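Local coordinates for Sca-family protein (Rickettsia rickettsii, PDB 4LQ8) that is a surface cell antigen whose N-terminal head domains are probably involved in cell adhesion, at residues T66-Q77 and L273-P281; A243-P251 and G299-T307. All blocks are in the same frame, centred on the assembly; numbering follows the deposited sequence.

Overall arrangement
Two contacts that share one mixed sheet illustrate how chemistry follows position in a fold. Contact 1 is buried near the middle of the chain, its centre about 7 Å from that of the chain, and lays helix 64-90 over strand 271-277 and the loop after it; side chains do the joining, through a salt bridge, a hydrogen bond from a glutamine amide and methyl packing. Contact 2, its centre about 13 Å from that of the chain, is also buried, yet it joins strand to strand within the sheet, by a pair of backbone hydrogen bonds and packing round Y302. The centres of the two contacts lie about 19 Å apart, but the two meet where S278 and P279 of contact 1 pack against L304 of contact 2.

Contact 1 (T66-Q77 and L273-P281); sequences TKAVRETIIQPQ and LKEISSPKP
E275 OE2 is gripped by two nitrogens of R70, NE at 2.7 Å and NH2 at 2.8 Å. The guanidinium approaches side-on and keeps this oxygen in its plane, but it meets the anti side of the carboxylate, whose plane is turned 73° from its own. Backbone N of Q324 also donates to OE2 and S325 OG bonds OE1, so both carboxylate oxygens of this buried glutamate have partners, an arrangement likely to keep it charged. T66 CG2 lies over the centre of one guanidinium face and also touches E275 CB, while water 1 links K274 O to R70 NH2, the latter bond weak.

Beside the ion pair the contact becomes apolar. The CD1 methyl of I74 comes to E275 CG from the opposite direction, 3.4 Å away, with I276 O equally near. V69 CG1, placed anti to the backbone N, reaches S277 CB at 3.6 Å, and I73 CG2 rests on the same carbon. S277 OG itself bonds T260 and Y149.

At the far end Q77, extended beyond CG, sends NE2 to S278 O at 2.9 Å, nearly straight at 174° and in the amide plane; NE2 also bonds E145. Water 2 joins Q77 OE1 to S278 N and K280 NZ.

The helix crosses the strand at 57°, their axes 9.1 Å apart. K274 and E275 form a classic bulge opposite H262 of strand 258-265, helix 135-155 flanks I73 and P279, and I276 turns away from helix 64-90 onto helix 308-320.

Contact 2 (A243-P251 and G299-T307); sequences ALKADGTKP and GEIYTLAVT
L244 and T303 face each other as an antiparallel hydrogen-bonded pair. L244 N donates to T303 O and T303 N to L244 O, both at 2.9 Å. Two longer contacts supplement them: A243 CA approaches T303 O at 3.3 Å, and Y302 CA approaches L244 O at 3.1 Å, as CA-H...O interactions.

The side chain doing most of the packing is Y302. With CG anti to its carbonyl carbon (chi1 -60°), the ring extends alongside K245, pointing the same way, and its CE1 lies 3.7 Å from K245 CG. P251 CB reaches that same ring carbon, so lysine and proline converge on one ring position, while L244 O lies at the ring's edge. A243 CB touches both Y302 CB and the CD2 methyl of L304, the latter 3.6 Å away.

This is a short antiparallel pairing of strands 236-245 and 300-304 in the mixed sheet, and it ends where the first strand enters a type I beta turn from K245 to G248. Beyond the direct bonds, water takes over: water 4 bridges A246 N and I301 O, and water 3 connects K245 O with T303 OG1.

G248 N bonds K245 O and closes the turn; just past it T249 O accepts from K245 N, and D247 OD1 takes T249 N and T249 OG1, the former making an Asx turn. At its other edge strand 300-304 is backbone-bonded to strand 292-297, Y302 with I295 and L304 with A293. The side chains of I301 and T303 pack on I218 and Y221 of strand 215-224, in the second sheet. The returning chain is fastened by P251, backbone-bonded to A30, and by K250, salt-bridged to E29.

Contact 1 (T66-Q77 and L273-P281)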
# COMPACT_ATOMS: atom_id res chain seq x y z
N THR A 66 6.83 9.60 -5.94
CA THR A 66 5.41 9.72 -5.61
C THR A 66 4.59 9.70 -6.90
O THR A 66 3.62 8.94 -6.98
CB THR A 66 5.16 11.01 -4.84
OG1 THR A 66 6.12 11.12 -3.79
CG2 THR A 66 3.74 11.10 -4.28
N LYS A 67 5.03 10.47 -7.92
CA LYS A 67 4.37 10.52 -9.22
C LYS A 67 4.36 9.12 -9.89
O LYS A 67 3.30 8.68 -10.32
CB LYS A 67 5.00 11.57 -10.14
CG LYS A 67 4.19 11.80 -11.43
CD LYS A 67 4.70 12.97 -12.22
CE LYS A 67 3.89 13.22 -13.48
NZ LYS A 67 4.29 14.49 -14.13
N ALA A 68 5.51 8.41 -9.91
CA ALA A 68 5.61 7.07 -10.49
C ALA A 68 4.67 6.08 -9.80
O ALA A 68 4.02 5.29 -10.48
CB ALA A 68 7.03 6.56 -10.43
N VAL A 69 4.58 6.13 -8.46
CA VAL A 69 3.68 5.25 -7.72
C VAL A 69 2.20 5.58 -8.04
O VAL A 69 1.39 4.66 -8.17
CB VAL A 69 4.03 5.20 -6.20
CG1 VAL A 69 2.97 4.47 -5.37
CG2 VAL A 69 5.39 4.54 -6.00
N ARG A 70 1.84 6.85 -8.19
CA ARG A 70 0.46 7.23 -8.58
C ARG A 70 0.14 6.73 -9.98
O ARG A 70 -0.92 6.15 -10.20
CB ARG A 70 0.29 8.76 -8.54
CG ARG A 70 0.27 9.29 -7.12
CD ARG A 70 0.42 10.79 -7.08
NE ARG A 70 0.21 11.25 -5.72
CZ ARG A 70 0.45 12.48 -5.28
NH1 ARG A 70 0.91 13.42 -6.10
NH2 ARG A 70 0.23 12.79 -4.01
N GLU A 71 1.10 6.87 -10.91
CA GLU A 71 0.93 6.46 -12.31
C GLU A 71 0.92 4.96 -12.54
O GLU A 71 0.29 4.52 -13.50
CB GLU A 71 2.02 7.07 -13.20
CG GLU A 71 1.96 8.57 -13.28
CD GLU A 71 2.99 9.19 -14.21
OE1 GLU A 71 4.02 8.54 -14.49
OE2 GLU A 71 2.75 10.33 -14.67
N THR A 72 1.67 4.20 -11.76
CA THR A 72 1.81 2.76 -12.00
C THR A 72 1.00 1.90 -11.05
O THR A 72 0.67 0.76 -11.39
CB THR A 72 3.30 2.32 -11.96
OG1 THR A 72 3.75 2.36 -10.61
CG2 THR A 72 4.18 3.18 -12.82
N ILE A 73 0.69 2.42 -9.86
CA ILE A 73 -0.09 1.65 -8.88
C ILE A 73 -1.46 2.26 -8.59
O ILE A 73 -2.48 1.61 -8.84
CB ILE A 73 0.72 1.40 -7.55
CG1 ILE A 73 2.12 0.69 -7.81
CG2 ILE A 73 -0.12 0.64 -6.49
CD1 ILE A 73 2.06 -0.86 -8.31
N ILE A 74 -1.49 3.47 -7.97
CA ILE A 74 -2.73 4.07 -7.46
C ILE A 74 -3.78 4.31 -8.56
O ILE A 74 -4.91 3.85 -8.42
CB ILE A 74 -2.46 5.33 -6.60
CG1 ILE A 74 -1.58 4.95 -5.37
CG2 ILE A 74 -3.78 6.03 -6.18
CD1 ILE A 74 -0.92 6.14 -4.66
N GLN A 75 -3.43 5.06 -9.62
CA GLN A 75 -4.35 5.35 -10.72
C GLN A 75 -4.76 4.07 -11.47
O GLN A 75 -5.97 3.86 -11.59
CB GLN A 75 -3.81 6.45 -11.67
CG GLN A 75 -4.85 6.98 -12.67
CD GLN A 75 -6.00 7.65 -11.98
OE1 GLN A 75 -5.83 8.53 -11.12
NE2 GLN A 75 -7.21 7.20 -12.29
N PRO A 76 -3.86 3.15 -11.89
CA PRO A 76 -4.34 1.92 -12.57
C PRO A 76 -5.25 1.03 -11.72
O PRO A 76 -6.14 0.39 -12.28
CB PRO A 76 -3.03 1.19 -12.95
CG PRO A 76 -2.02 2.25 -13.02
CD PRO A 76 -2.38 3.19 -11.90
N GLN A 77 -5.06 0.99 -10.39
CA GLN A 77 -5.93 0.21 -9.51
C GLN A 77 -7.35 0.78 -9.59
O GLN A 77 -8.30 0.01 -9.75
CB GLN A 77 -5.45 0.21 -8.06
CG GLN A 77 -4.24 -0.67 -7.82
CD GLN A 77 -3.71 -0.49 -6.42
OE1 GLN A 77 -3.84 0.58 -5.80
NE2 GLN A 77 -3.12 -1.53 -5.90
N LEU A 273 4.15 13.10 4.96
CA LEU A 273 3.53 11.94 4.34
C LEU A 273 2.52 12.38 3.27
O LEU A 273 1.49 12.97 3.59
CB LEU A 273 2.91 11.02 5.40
CG LEU A 273 2.22 9.73 4.91
CD1 LEU A 273 3.19 8.82 4.11
CD2 LEU A 273 1.64 8.97 6.10
N LYS A 274 2.85 12.12 1.99
CA LYS A 274 2.01 12.55 0.86
C LYS A 274 1.22 11.41 0.24
O LYS A 274 0.19 11.64 -0.40
CB LYS A 274 2.91 13.19 -0.25
CG LYS A 274 3.71 14.43 0.22
CD LYS A 274 2.85 15.68 0.32
CE LYS A 274 3.62 16.85 0.87
NZ LYS A 274 2.75 18.05 1.00
N GLU A 275 1.75 10.20 0.36
CA GLU A 275 1.13 9.07 -0.33
C GLU A 275 1.58 7.77 0.26
O GLU A 275 2.65 7.68 0.85
CB GLU A 275 1.57 9.11 -1.81
CG GLU A 275 0.58 8.56 -2.81
CD GLU A 275 -0.79 9.24 -2.81
OE1 GLU A 275 -1.68 8.75 -2.09
OE2 GLU A 275 -0.96 10.26 -3.50
N ILE A 276 0.73 6.76 0.10
CA ILE A 276 1.01 5.37 0.43
C ILE A 276 0.47 4.53 -0.71
O ILE A 276 -0.31 5.03 -1.54
CB ILE A 276 0.45 4.90 1.81
CG1 ILE A 276 -1.12 4.91 1.83
CG2 ILE A 276 1.08 5.68 2.98
CD1 ILE A 276 -1.76 4.20 3.08
N SER A 277 0.86 3.26 -0.77
CA SER A 277 0.28 2.32 -1.74
C SER A 277 0.42 0.92 -1.20
O SER A 277 1.27 0.65 -0.36
CB SER A 277 0.94 2.44 -3.12
OG SER A 277 2.09 1.63 -3.26
N SER A 278 -0.38 0.02 -1.77
CA SER A 278 -0.32 -1.40 -1.46
C SER A 278 -1.10 -2.15 -2.52
O SER A 278 -1.92 -1.54 -3.21
CB SER A 278 -0.91 -1.67 -0.08
OG SER A 278 -2.32 -1.71 -0.09
N PRO A 279 -0.94 -3.50 -2.61
CA PRO A 279 -1.89 -4.28 -3.42
C PRO A 279 -3.32 -4.07 -2.89
O PRO A 279 -3.49 -3.84 -1.67
CB PRO A 279 -1.46 -5.74 -3.18
CG PRO A 279 -0.14 -5.66 -2.59
CD PRO A 279 -0.05 -4.39 -1.84
N LYS A 280 -4.32 -4.12 -3.77
CA LYS A 280 -5.72 -3.89 -3.42
C LYS A 280 -6.64 -5.03 -3.91
O LYS A 280 -6.34 -5.62 -4.93
CB LYS A 280 -6.24 -2.52 -3.98
CG LYS A 280 -5.61 -1.27 -3.34
CD LYS A 280 -5.85 -1.18 -1.81
CE LYS A 280 -5.46 0.15 -1.21
NZ LYS A 280 -4.00 0.26 -0.98
N PRO A 281 -7.78 -5.32 -3.24
CA PRO A 281 -8.25 -4.72 -1.97
C PRO A 281 -7.34 -5.20 -0.81
O PRO A 281 -6.82 -6.31 -0.83
CB PRO A 281 -9.69 -5.26 -1.85
CG PRO A 281 -9.63 -6.59 -2.51
CD PRO A 281 -8.69 -6.40 -3.69
O HOH W 1 -0.02 14.39 -1.36
O HOH W 2 -2.42 1.53 -3.45

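Contact 2 (A243-P251 and G299-T307)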
# COMPACT_ATOMS: atom_id res chain seq x y z
N ALA A 243 6.01 -7.63 1.22
CA ALA A 243 5.00 -8.49 1.83
C ALA A 243 5.72 -9.74 2.33
O ALA A 243 6.72 -10.14 1.74
CB ALA A 243 3.97 -8.88 0.78
N LEU A 244 5.24 -10.34 3.43
CA LEU A 244 5.87 -11.57 3.93
C LEU A 244 4.92 -12.72 3.71
O LEU A 244 3.70 -12.54 3.86
CB LEU A 244 6.20 -11.47 5.43
CG LEU A 244 7.32 -10.54 5.86
CD1 LEU A 244 7.54 -10.63 7.36
CD2 LEU A 244 8.64 -10.84 5.14
N LYS A 245 5.46 -13.91 3.47
CA LYS A 245 4.68 -15.14 3.34
C LYS A 245 4.11 -15.52 4.71
O LYS A 245 4.53 -14.95 5.72
CB LYS A 245 5.55 -16.28 2.77
CG LYS A 245 6.08 -15.98 1.36
CD LYS A 245 6.55 -17.23 0.64
CE LYS A 245 7.95 -17.62 0.99
NZ LYS A 245 8.31 -18.95 0.42
N ALA A 246 3.17 -16.51 4.76
CA ALA A 246 2.53 -16.97 6.02
C ALA A 246 3.51 -17.39 7.13
O ALA A 246 3.18 -17.26 8.30
CB ALA A 246 1.54 -18.10 5.74
N ASP A 247 4.72 -17.87 6.75
CA ASP A 247 5.73 -18.31 7.74
C ASP A 247 6.74 -17.19 8.07
O ASP A 247 7.79 -17.46 8.66
CB ASP A 247 6.45 -19.59 7.23
CG ASP A 247 7.27 -19.43 5.94
OD1 ASP A 247 7.34 -18.30 5.41
OD2 ASP A 247 7.81 -20.44 5.44
N GLY A 248 6.45 -15.98 7.63
CA GLY A 248 7.29 -14.81 7.88
C GLY A 248 8.51 -14.65 7.00
O GLY A 248 9.35 -13.79 7.28
N THR A 249 8.65 -15.45 5.93
CA THR A 249 9.80 -15.33 5.02
C THR A 249 9.44 -14.43 3.82
O THR A 249 8.27 -14.26 3.48
CB THR A 249 10.32 -16.71 4.56
OG1 THR A 249 9.29 -17.36 3.84
CG2 THR A 249 10.76 -17.59 5.71
N LYS A 250 10.47 -13.89 3.16
CA LYS A 250 10.30 -13.00 2.02
C LYS A 250 9.94 -13.77 0.75
O LYS A 250 10.39 -14.90 0.58
CB LYS A 250 11.54 -12.10 1.83
CG LYS A 250 11.73 -11.13 3.02
CD LYS A 250 12.77 -10.05 2.80
CE LYS A 250 14.20 -10.50 3.00
NZ LYS A 250 14.81 -10.97 1.73
N PRO A 251 9.07 -13.23 -0.13
CA PRO A 251 8.76 -13.96 -1.37
C PRO A 251 9.88 -13.76 -2.39
O PRO A 251 10.80 -12.96 -2.15
CB PRO A 251 7.49 -13.27 -1.86
CG PRO A 251 7.65 -11.85 -1.41
CD PRO A 251 8.41 -11.90 -0.11
N GLY A 299 -2.83 -16.51 -5.58
CA GLY A 299 -3.32 -17.66 -4.83
C GLY A 299 -2.64 -17.92 -3.49
O GLY A 299 -2.94 -18.92 -2.84
N GLU A 300 -1.72 -17.02 -3.04
CA GLU A 300 -1.02 -17.16 -1.77
C GLU A 300 -1.36 -16.01 -0.84
O GLU A 300 -1.71 -14.92 -1.31
CB GLU A 300 0.51 -17.23 -1.97
CG GLU A 300 1.01 -18.42 -2.77
CD GLU A 300 0.93 -19.76 -2.06
OE1 GLU A 300 1.82 -20.03 -1.22
OE2 GLU A 300 -0.02 -20.53 -2.33
N ILE A 301 -1.21 -16.22 0.46
CA ILE A 301 -1.46 -15.21 1.47
C ILE A 301 -0.15 -14.56 1.89
O ILE A 301 0.84 -15.24 2.11
CB ILE A 301 -2.26 -15.79 2.69
CG1 ILE A 301 -3.72 -16.15 2.27
CG2 ILE A 301 -2.23 -14.84 3.90
CD1 ILE A 301 -4.75 -14.93 2.10
N TYR A 302 -0.16 -13.24 2.00
CA TYR A 302 0.98 -12.47 2.46
C TYR A 302 0.46 -11.46 3.45
O TYR A 302 -0.67 -10.99 3.31
CB TYR A 302 1.65 -11.69 1.31
CG TYR A 302 2.17 -12.55 0.19
CD1 TYR A 302 3.47 -13.04 0.20
CD2 TYR A 302 1.37 -12.85 -0.90
CE1 TYR A 302 3.95 -13.84 -0.83
CE2 TYR A 302 1.83 -13.67 -1.93
CZ TYR A 302 3.13 -14.14 -1.91
OH TYR A 302 3.58 -14.94 -2.92
N THR A 303 1.29 -11.07 4.44
CA THR A 303 0.93 -9.99 5.34
C THR A 303 1.77 -8.79 4.91
O THR A 303 2.83 -8.97 4.30
CB THR A 303 1.16 -10.36 6.81
OG1 THR A 303 2.55 -10.64 7.01
CG2 THR A 303 0.29 -11.53 7.26
N LEU A 304 1.29 -7.58 5.23
CA LEU A 304 2.05 -6.36 4.98
C LEU A 304 2.48 -5.84 6.36
O LEU A 304 1.89 -6.23 7.35
CB LEU A 304 1.25 -5.32 4.16
CG LEU A 304 0.75 -5.79 2.76
CD1 LEU A 304 0.03 -4.68 2.07
CD2 LEU A 304 1.91 -6.13 1.85
N ALA A 305 3.51 -4.96 6.42
CA ALA A 305 4.09 -4.47 7.68
C ALA A 305 3.33 -3.30 8.29
O ALA A 305 3.94 -2.41 8.87
CB ALA A 305 5.56 -4.11 7.46
N VAL A 306 2.02 -3.30 8.15
CA VAL A 306 1.19 -2.19 8.65
C VAL A 306 -0.06 -2.73 9.35
O VAL A 306 -0.73 -3.65 8.85
CB VAL A 306 0.90 -1.18 7.48
CG1 VAL A 306 -0.11 -1.72 6.44
CG2 VAL A 306 0.48 0.19 8.01
N THR A 307 -0.35 -2.20 10.52
CA THR A 307 -1.55 -2.64 11.24
C THR A 307 -2.71 -1.77 10.79
O THR A 307 -2.48 -0.73 10.18
CB THR A 307 -1.37 -2.52 12.77
OG1 THR A 307 -1.16 -1.15 13.07
CG2 THR A 307 -0.24 -3.42 13.33
O HOH W 3 3.21 -13.17 7.46
O HOH W 4 2.25 -17.51 2.20